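Beta-hexosaminidase LpqI (Mycobacterium tuberculosis H37Rv, PDB 6GFV) cleaves terminal beta-1,4-linked N-acetylglucosamine from peptidoglycan fragments, a step in peptidoglycan recycling. Local coordinates at residues I130-V135 with L176-H181; L115-G120 with L170-V175; G263-D268 with A292-A297. One frame throughout, in Å; residues are numbered along the deposited sequence.

Interaction 1 of 3, residues I130-V135 with L176-H181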
loop_
_atom_site.group_PDB
_atom_site.type_symbol
_atom_site.label_atom_id
_atom_site.label_comp_id
_atom_site.label_asym_id
_atom_site.label_seq_id
_atom_site.Cartn_x
_atom_site.Cartn_y
_atom_site.Cartn_z
ATOM N N ILE A 130 9.108 -1.661 -0.973
ATOM C CA ILE A 130 7.700 -1.658 -1.410
ATOM C C ILE A 130 7.433 -0.525 -2.389
ATOM O O ILE A 130 7.796 0.624 -2.121
ATOM C CB ILE A 130 6.702 -1.496 -0.217
ATOM C CG1 ILE A 130 6.778 -2.679 0.755
ATOM C CG2 ILE A 130 5.273 -1.328 -0.729
ATOM C CD1 ILE A 130 6.157 -2.379 2.108
ATOM N N ASP A 131 6.803 -0.850 -3.513
ATOM C CA ASP A 131 6.372 0.143 -4.508
ATOM C C ASP A 131 4.854 0.070 -4.652
ATOM O O ASP A 131 4.313 -0.982 -4.980
ATOM C CB ASP A 131 7.032 -0.106 -5.871
ATOM C CG ASP A 131 6.677 0.964 -6.932
ATOM O OD1 ASP A 131 6.079 1.998 -6.608
ATOM O OD2 ASP A 131 7.040 0.772 -8.101
ATOM N N PHE A 132 4.183 1.193 -4.427
ATOM C CA PHE A 132 2.741 1.260 -4.607
ATOM C C PHE A 132 2.415 1.349 -6.101
ATOM O O PHE A 132 2.101 2.414 -6.621
ATOM C CB PHE A 132 2.172 2.429 -3.820
ATOM C CG PHE A 132 2.334 2.276 -2.344
ATOM C CD1 PHE A 132 1.920 1.113 -1.710
ATOM C CD2 PHE A 132 2.930 3.264 -1.586
ATOM C CE1 PHE A 132 2.070 0.957 -0.358
ATOM C CE2 PHE A 132 3.093 3.102 -0.236
ATOM C CZ PHE A 132 2.651 1.945 0.387
ATOM N N ALA A 133 2.548 0.206 -6.762
ATOM C CA ALA A 133 2.285 0.023 -8.182
ATOM C C ALA A 133 2.288 -1.492 -8.451
ATOM O O ALA A 133 2.980 -2.235 -7.767
ATOM C CB ALA A 133 3.330 0.753 -9.030
ATOM N N PRO A 134 1.563 -1.964 -9.480
ATOM C CA PRO A 134 0.878 -1.226 -10.541
ATOM C C PRO A 134 -0.560 -0.804 -10.245
ATOM O O PRO A 134 -1.285 -1.425 -9.473
ATOM C CB PRO A 134 0.901 -2.220 -11.704
ATOM C CG PRO A 134 0.844 -3.549 -11.065
ATOM C CD PRO A 134 1.610 -3.412 -9.765
ATOM N N VAL A 135 -0.958 0.284 -10.882
ATOM C CA VAL A 135 -2.354 0.633 -11.012
ATOM C C VAL A 135 -3.076 -0.412 -11.852
ATOM O O VAL A 135 -2.631 -0.727 -12.950
ATOM C CB VAL A 135 -2.541 1.997 -11.683
ATOM C CG1 VAL A 135 -4.012 2.235 -11.948
ATOM C CG2 VAL A 135 -1.939 3.127 -10.835
ATOM N N LEU A 176 8.237 -5.533 -3.475
ATOM C CA LEU A 176 6.819 -5.902 -3.355
ATOM C C LEU A 176 5.934 -4.991 -4.199
ATOM O O LEU A 176 5.860 -3.789 -3.949
ATOM C CB LEU A 176 6.341 -5.851 -1.899
ATOM C CG LEU A 176 4.854 -6.183 -1.695
ATOM C CD1 LEU A 176 4.649 -7.685 -1.714
ATOM C CD2 LEU A 176 4.295 -5.575 -0.415
ATOM N N PRO A 177 5.263 -5.566 -5.200
ATOM C CA PRO A 177 4.256 -4.826 -5.962
ATOM C C PRO A 177 2.929 -4.695 -5.200
ATOM O O PRO A 177 2.543 -5.615 -4.478
ATOM C CB PRO A 177 4.078 -5.677 -7.211
ATOM C CG PRO A 177 4.344 -7.101 -6.717
ATOM C CD PRO A 177 5.403 -6.957 -5.662
ATOM N N VAL A 178 2.237 -3.571 -5.370
ATOM C CA VAL A 178 0.972 -3.353 -4.700
ATOM C C VAL A 178 -0.081 -2.880 -5.695
ATOM O O VAL A 178 0.028 -1.791 -6.250
ATOM C CB VAL A 178 1.087 -2.323 -3.552
ATOM C CG1 VAL A 178 -0.236 -2.197 -2.834
ATOM C CG2 VAL A 178 2.160 -2.747 -2.557
ATOM N N LEU A 179 -1.088 -3.720 -5.929
ATOM C CA LEU A 179 -2.193 -3.386 -6.837
ATOM C C LEU A 179 -3.108 -2.313 -6.228
ATOM O O LEU A 179 -3.397 -2.343 -5.036
ATOM C CB LEU A 179 -3.017 -4.655 -7.164
ATOM C CG LEU A 179 -2.313 -6.009 -7.383
ATOM C CD1 LEU A 179 -3.345 -7.131 -7.592
ATOM C CD2 LEU A 179 -1.338 -5.989 -8.547
ATOM N N LYS A 180 -3.574 -1.376 -7.055
ATOM C CA LYS A 180 -4.434 -0.291 -6.575
ATOM C C LYS A 180 -5.386 0.218 -7.674
ATOM O O LYS A 180 -5.108 0.016 -8.853
ATOM C CB LYS A 180 -3.568 0.860 -6.016
ATOM C CG LYS A 180 -2.573 1.507 -6.977
ATOM C CD LYS A 180 -1.627 2.476 -6.233
ATOM C CE LYS A 180 -0.892 3.430 -7.187
ATOM N NZ LYS A 180 0.052 4.400 -6.527
ATOM N N HIS A 181 -6.513 0.850 -7.322
ATOM C CA HIS A 181 -7.072 0.994 -5.978
ATOM C C HIS A 181 -8.364 0.153 -5.819
ATOM O O HIS A 181 -9.397 0.492 -6.397
ATOM C CB HIS A 181 -7.409 2.466 -5.684
ATOM C CG HIS A 181 -6.320 3.434 -6.039
ATOM N ND1 HIS A 181 -5.967 3.727 -7.338
ATOM C CD2 HIS A 181 -5.508 4.176 -5.257
ATOM C CE1 HIS A 181 -4.976 4.597 -7.338
ATOM N NE2 HIS A 181 -4.674 4.880 -6.087
#

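Interaction 2 of 3, residues L115-G120 with L170-V175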
loop_
_atom_site.group_PDB
_atom_site.type_symbol
_atom_site.label_atom_id
_atom_site.label_comp_id
_atom_site.label_asym_id
_atom_site.label_seq_id
_atom_site.Cartn_x
_atom_site.Cartn_y
_atom_site.Cartn_z
ATOM N N LEU A 115 11.183 -3.364 -18.317
ATOM C CA LEU A 115 11.345 -2.030 -17.759
ATOM C C LEU A 115 11.071 -2.038 -16.268
ATOM O O LEU A 115 11.802 -1.415 -15.504
ATOM C CB LEU A 115 10.439 -1.008 -18.464
ATOM C CG LEU A 115 10.447 0.445 -17.942
ATOM C CD1 LEU A 115 11.808 1.094 -18.102
ATOM C CD2 LEU A 115 9.410 1.288 -18.638
ATOM N N ALA A 116 10.025 -2.743 -15.852
ATOM C CA ALA A 116 9.700 -2.817 -14.430
ATOM C C ALA A 116 10.835 -3.457 -13.631
ATOM O O ALA A 116 11.132 -3.028 -12.522
ATOM C CB ALA A 116 8.407 -3.589 -14.207
ATOM N N ARG A 117 11.449 -4.491 -14.196
ATOM C CA ARG A 117 12.519 -5.202 -13.508
ATOM C C ARG A 117 13.760 -4.316 -13.350
ATOM O O ARG A 117 14.375 -4.292 -12.290
ATOM C CB ARG A 117 12.880 -6.491 -14.244
ATOM C CG ARG A 117 14.041 -7.260 -13.620
ATOM C CD ARG A 117 14.252 -8.632 -14.265
ATOM N NE ARG A 117 14.606 -8.563 -15.685
ATOM C CZ ARG A 117 13.771 -8.836 -16.683
ATOM N NH1 ARG A 117 12.513 -9.192 -16.430
ATOM N NH2 ARG A 117 14.184 -8.746 -17.932
ATOM N N ASP A 118 14.114 -3.584 -14.395
ATOM C CA ASP A 118 15.258 -2.680 -14.313
ATOM C C ASP A 118 15.065 -1.562 -13.281
ATOM O O ASP A 118 15.915 -1.349 -12.419
ATOM C CB ASP A 118 15.546 -2.057 -15.673
ATOM C CG ASP A 118 16.802 -1.219 -15.657
ATOM O OD1 ASP A 118 17.897 -1.805 -15.590
ATOM O OD2 ASP A 118 16.684 0.011 -15.671
ATOM N N ARG A 119 13.954 -0.840 -13.399
ATOM C CA ARG A 119 13.581 0.187 -12.424
ATOM C C ARG A 119 13.500 -0.382 -11.002
ATOM O O ARG A 119 13.932 0.254 -10.046
ATOM C CB ARG A 119 12.246 0.843 -12.821
ATOM C CG ARG A 119 12.327 1.776 -14.069
ATOM C CD ARG A 119 10.971 2.368 -14.516
ATOM N NE ARG A 119 10.549 3.511 -13.714
ATOM C CZ ARG A 119 10.955 4.764 -13.905
ATOM N NH1 ARG A 119 11.791 5.051 -14.892
ATOM N NH2 ARG A 119 10.521 5.735 -13.106
ATOM N N GLY A 120 12.968 -1.594 -10.869
ATOM C CA GLY A 120 12.864 -2.247 -9.570
ATOM C C GLY A 120 14.228 -2.578 -8.979
ATOM O O GLY A 120 14.443 -2.477 -7.770
ATOM N N LEU A 170 8.743 -6.050 -11.027
ATOM C CA LEU A 170 9.114 -5.635 -9.676
ATOM C C LEU A 170 9.462 -6.857 -8.794
ATOM O O LEU A 170 10.470 -6.859 -8.081
ATOM C CB LEU A 170 7.982 -4.801 -9.048
ATOM C CG LEU A 170 7.708 -3.389 -9.608
ATOM C CD1 LEU A 170 6.404 -2.798 -9.090
ATOM C CD2 LEU A 170 8.878 -2.434 -9.281
ATOM N N ARG A 171 8.621 -7.884 -8.874
ATOM C CA ARG A 171 8.805 -9.141 -8.166
ATOM C C ARG A 171 10.139 -9.812 -8.563
ATOM O O ARG A 171 10.842 -10.329 -7.708
ATOM C CB ARG A 171 7.593 -10.049 -8.444
ATOM C CG ARG A 171 7.412 -11.264 -7.553
ATOM C CD ARG A 171 6.077 -11.976 -7.855
ATOM N NE ARG A 171 4.931 -11.106 -7.611
ATOM C CZ ARG A 171 3.989 -10.809 -8.501
ATOM N NH1 ARG A 171 4.013 -11.324 -9.711
ATOM N NH2 ARG A 171 3.008 -10.003 -8.152
ATOM N N ASP A 172 10.482 -9.775 -9.854
ATOM C CA ASP A 172 11.778 -10.240 -10.352
ATOM C C ASP A 172 12.933 -9.621 -9.580
ATOM O O ASP A 172 13.924 -10.289 -9.312
ATOM C CB ASP A 172 11.980 -9.894 -11.834
ATOM C CG ASP A 172 11.100 -10.698 -12.785
ATOM O OD1 ASP A 172 10.608 -11.775 -12.417
ATOM O OD2 ASP A 172 10.917 -10.238 -13.929
ATOM N N ALA A 173 12.802 -8.338 -9.249
ATOM C CA ALA A 173 13.879 -7.566 -8.636
ATOM C C ALA A 173 13.845 -7.615 -7.105
ATOM O O ALA A 173 14.665 -6.994 -6.457
ATOM C CB ALA A 173 13.827 -6.086 -9.124
ATOM N N GLY A 174 12.886 -8.335 -6.524
ATOM C CA GLY A 174 12.793 -8.409 -5.079
ATOM C C GLY A 174 12.068 -7.254 -4.394
ATOM O O GLY A 174 12.257 -7.030 -3.203
ATOM N N VAL A 175 11.231 -6.533 -5.142
ATOM C CA VAL A 175 10.420 -5.427 -4.612
ATOM C C VAL A 175 8.935 -5.833 -4.569
ATOM O O VAL A 175 8.447 -6.429 -5.505
ATOM C CB VAL A 175 10.588 -4.141 -5.466
ATOM C CG1 VAL A 175 9.608 -3.057 -5.043
ATOM C CG2 VAL A 175 12.037 -3.613 -5.361
#

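Interaction 3 of 3, residues G263-D268 with A292-A297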
loop_
_atom_site.group_PDB
_atom_site.type_symbol
_atom_site.label_atom_id
_atom_site.label_comp_id
_atom_site.label_asym_id
_atom_site.label_seq_id
_atom_site.Cartn_x
_atom_site.Cartn_y
_atom_site.Cartn_z
ATOM N N GLY A 263 -2.726 -12.061 1.644
ATOM C CA GLY A 263 -1.576 -11.176 1.639
ATOM C C GLY A 263 -1.821 -9.863 2.367
ATOM O O GLY A 263 -2.888 -9.681 2.949
ATOM N N PRO A 264 -0.828 -8.940 2.348
ATOM C CA PRO A 264 -0.934 -7.653 3.051
ATOM C C PRO A 264 -1.875 -6.655 2.350
ATOM O O PRO A 264 -1.777 -6.448 1.143
ATOM C CB PRO A 264 0.519 -7.134 3.049
ATOM C CG PRO A 264 1.072 -7.671 1.755
ATOM C CD PRO A 264 0.416 -9.028 1.555
ATOM N N VAL A 265 -2.761 -6.046 3.129
ATOM C CA VAL A 265 -3.714 -5.051 2.653
ATOM C C VAL A 265 -3.404 -3.649 3.211
ATOM O O VAL A 265 -3.292 -3.471 4.423
ATOM C CB VAL A 265 -5.168 -5.424 3.038
ATOM C CG1 VAL A 265 -6.113 -4.327 2.624
ATOM C CG2 VAL A 265 -5.569 -6.738 2.398
ATOM N N PHE A 266 -3.288 -2.668 2.317
ATOM C CA PHE A 266 -2.936 -1.290 2.679
ATOM C C PHE A 266 -4.105 -0.326 2.501
ATOM O O PHE A 266 -4.760 -0.363 1.474
ATOM C CB PHE A 266 -1.792 -0.754 1.801
ATOM C CG PHE A 266 -0.514 -1.541 1.863
ATOM C CD1 PHE A 266 -0.405 -2.777 1.260
ATOM C CD2 PHE A 266 0.618 -0.987 2.435
ATOM C CE1 PHE A 266 0.797 -3.475 1.282
ATOM C CE2 PHE A 266 1.819 -1.682 2.458
ATOM C CZ PHE A 266 1.905 -2.922 1.886
ATOM N N SER A 267 -4.321 0.581 3.448
ATOM C CA SER A 267 -5.168 1.737 3.169
ATOM C C SER A 267 -4.455 2.680 2.206
ATOM O O SER A 267 -3.222 2.702 2.141
ATOM C CB SER A 267 -5.550 2.492 4.452
ATOM O OG SER A 267 -4.508 3.334 4.927
ATOM N N ASP A 268 -5.234 3.452 1.447
ATOM C CA ASP A 268 -4.698 4.635 0.763
ATOM C C ASP A 268 -4.387 5.698 1.827
ATOM O O ASP A 268 -4.749 5.536 2.990
ATOM C CB ASP A 268 -5.686 5.153 -0.297
ATOM C CG ASP A 268 -5.030 6.072 -1.335
ATOM O OD1 ASP A 268 -3.873 6.496 -1.133
ATOM O OD2 ASP A 268 -5.684 6.377 -2.353
ATOM N N ALA A 292 -11.446 -2.444 9.921
ATOM C CA ALA A 292 -11.934 -3.024 8.666
ATOM C C ALA A 292 -11.181 -4.286 8.248
ATOM O O ALA A 292 -11.707 -5.104 7.496
ATOM C CB ALA A 292 -11.872 -1.997 7.562
ATOM N N GLY A 293 -9.959 -4.453 8.746
ATOM C CA GLY A 293 -9.154 -5.602 8.389
ATOM C C GLY A 293 -7.926 -5.288 7.541
ATOM O O GLY A 293 -7.255 -6.195 7.096
ATOM N N ALA A 294 -7.640 -4.009 7.306
ATOM C CA ALA A 294 -6.377 -3.617 6.690
ATOM C C ALA A 294 -5.223 -3.991 7.616
ATOM O O ALA A 294 -5.371 -3.941 8.832
ATOM C CB ALA A 294 -6.369 -2.113 6.387
ATOM N N ASP A 295 -4.088 -4.375 7.051
ATOM C CA ASP A 295 -2.902 -4.695 7.851
ATOM C C ASP A 295 -1.960 -3.485 8.058
ATOM O O ASP A 295 -1.232 -3.417 9.042
ATOM C CB ASP A 295 -2.120 -5.843 7.209
ATOM C CG ASP A 295 -2.987 -7.074 6.929
ATOM O OD1 ASP A 295 -3.479 -7.666 7.899
ATOM O OD2 ASP A 295 -3.142 -7.452 5.746
ATOM N N ILE A 296 -1.961 -2.569 7.100
ATOM C CA ILE A 296 -1.100 -1.386 7.129
ATOM C C ILE A 296 -1.942 -0.136 7.003
ATOM O O ILE A 296 -2.716 0.005 6.055
ATOM C CB ILE A 296 -0.046 -1.388 5.988
ATOM C CG1 ILE A 296 0.999 -2.474 6.211
ATOM C CG2 ILE A 296 0.637 -0.033 5.875
ATOM C CD1 ILE A 296 1.747 -2.310 7.481
ATOM N N ALA A 297 -1.816 0.738 7.995
ATOM C CA ALA A 297 -2.424 2.059 7.966
ATOM C C ALA A 297 -1.378 3.091 7.515
ATOM O O ALA A 297 -0.377 3.306 8.182
ATOM C CB ALA A 297 -2.970 2.429 9.318
#

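Interaction 1 of 3, residues I130-V135 with L176-H181
Lys180 NZ is held by two partners: it donates to Phe132 O at 2.9 Å across the contact and forms a salt bridge with Glu82 of strand 76-83. The lysine reaches both because CG sits between the backbone N and the carbonyl carbon (chi1 59°), after which the chain runs fully extended. On the way its CE passes Val135 CG2 at 3.8 Å, so the methylene chain is packed while a carbonyl and a carboxylate hold the ammonium group in place.

The backbones begin as parallel strands. Asp131 N donates almost straight to Leu176 O (3.1 Å, 170° at the hydrogen). The regular pattern is then interrupted by an inverse gamma turn centred on Phe132, and Val178 N bonds Ala133 O at 2.8 Å from well above the carbonyl plane, off its lone pairs. The cis peptide before Pro134 continues the departure, and a weak bond joins Lys180 N to Pro134 O.

Side chains of Ile130, Phe132, Leu176 and Val178 fill the inner side. Ile130 CG1 lies beside Leu176 CD2 at 4.0 Å, both chains pointing the same way. Val178 CG2 touches both Ile130 CG2 (3.9 Å) and Phe132 CD1 (4.0 Å), with the Phe132 ring running alongside Val178. Towards helix 156-172, the ring of Pro134 runs alongside Leu179 CD2. Asp131 OD1 accepts from Glu81 N, tying in strand 76-83.

Neighbouring parallel strands of a (beta/alpha)8 barrel are joined here, and the second carries Lys180 and turns a corner at His181, two residues linked by a cis peptide and assigned to substrate binding by similarity: the opening of the KHFPGHG signature of family 3 N-acetylglucosaminidases.

Interaction 2 of 3, residues L115-G120 with L170-V175
Gly120 and Ala173 are tightly packed where helix 109-126 meets the end of helix 156-172. Ala173 CB lies 3.5 Å from Gly120 C and 3.7 Å from Arg117 O, so a single methyl rests directly on helix backbone. Leu170 adds to this from the preceding turn: its CB points away from the other helix, but with CG anti to the carbonyl carbon (chi1 -70°) the chain bends back and brings CD2 to 4.0 Å from Gly120 CA. Beyond the helix end, Val175 CG2 meets Gly120 O at 3.6 Å. Because Gly120 carries no side chain, all three groups can settle against its main chain.

The helix 156-172 finishes in a Schellman motif. Gly174 takes positive phi, Val175 N reaches back to Leu170 O, and Gly174 N to Arg171 O. Ala173 N shares Leu170 O with Val175 N, the two donors arriving from opposite faces of its plane. This turn of the chain lets Ala173 and Val175 both point at helix 109-126.

Towards solvent the contact changes character. There the partly exposed Arg117 and Asp172 meet through a salt bridge. The extended first part of the Arg117 chain lays CD 3.6 Å from Asp172 CB, and the bend at chi3 (63°) then turns the guanidinium so that NH1 meets Asp172 OD2 at 3.1 Å. The oxygen lies near the guanidinium plane at its edge, whereas the nitrogen meets the carboxylate on its anti side and 31° out of its plane. Arg113 NE also pairs with OD2, and Gln168 NE2 holds OD1; Arg117 NH2 turns to Asp114.

The chemistry thus implies two layers: methyl groups pressed against main-chain atoms inside, and on the solvent side a carboxylate fixed by several donors, of which the two arginines probably help keep it ionised.

Interaction 3 of 3, residues G263-D268 with A292-A297
Val265 O draws two backbone donors from the facing segment, Asp295 N at 2.9 Å and Ile296 N at 3.1 Å, both only slightly tilted from the carbonyl plane. Ser267 N then donates to Ile296 O (3.1 Å), nearly along the C=O axis. Val265 N points to a side chain instead: Asp295 OD2 accepts it at 3.0 Å through its anti lone pair, so Val265 is held at both its N-H and its carbonyl.

That carboxylate has further partners. Arg251 bridges to OD2, while Ser329 and Arg332 of helix 323-337 hold OD1, a set likely to favour the charged form. Among the hydroxyls, Ser267 OG donates to the main-chain O of Asp268, the nucleophile by similarity, and accepts from Leu298 N.

In fold terms, segment 292-297 leads from helix 282-292, ended by a Schellman motif at Gly293, into the last strand of the (beta/alpha)8 barrel. A single bridge, Phe266 with Ile296, links that strand to its predecessor, 265-267, and so helps close the ring.

Apolar contact centres on the same pair. Phe266 CD2 lies 3.6 Å from Ile296 CG2, the side chains running alongside each other.

Interaction 1 is the middle term of the three, its centre 12 Å from that of interaction 2 and 13 Å from that of interaction 3. Outward, Leu170 CD1 packs 3.8 Å from Asp131 OD2, so the helix pair 115-120 with 170-175 lies over the barrel strands. Inward, the rings of Phe132 and Phe266 meet edge-to-face, with CE1 of the first 3.7 Å from CD2 of the second, joining two walls of the barrel interior. At the site end, His181 CD2 comes within 3.6 Å of Asp268 OD2, placing a probable substrate-binding residue beside the probable nucleophile. Interactions 2 and 3 do not touch, their nearest atoms being about 10 Å apart.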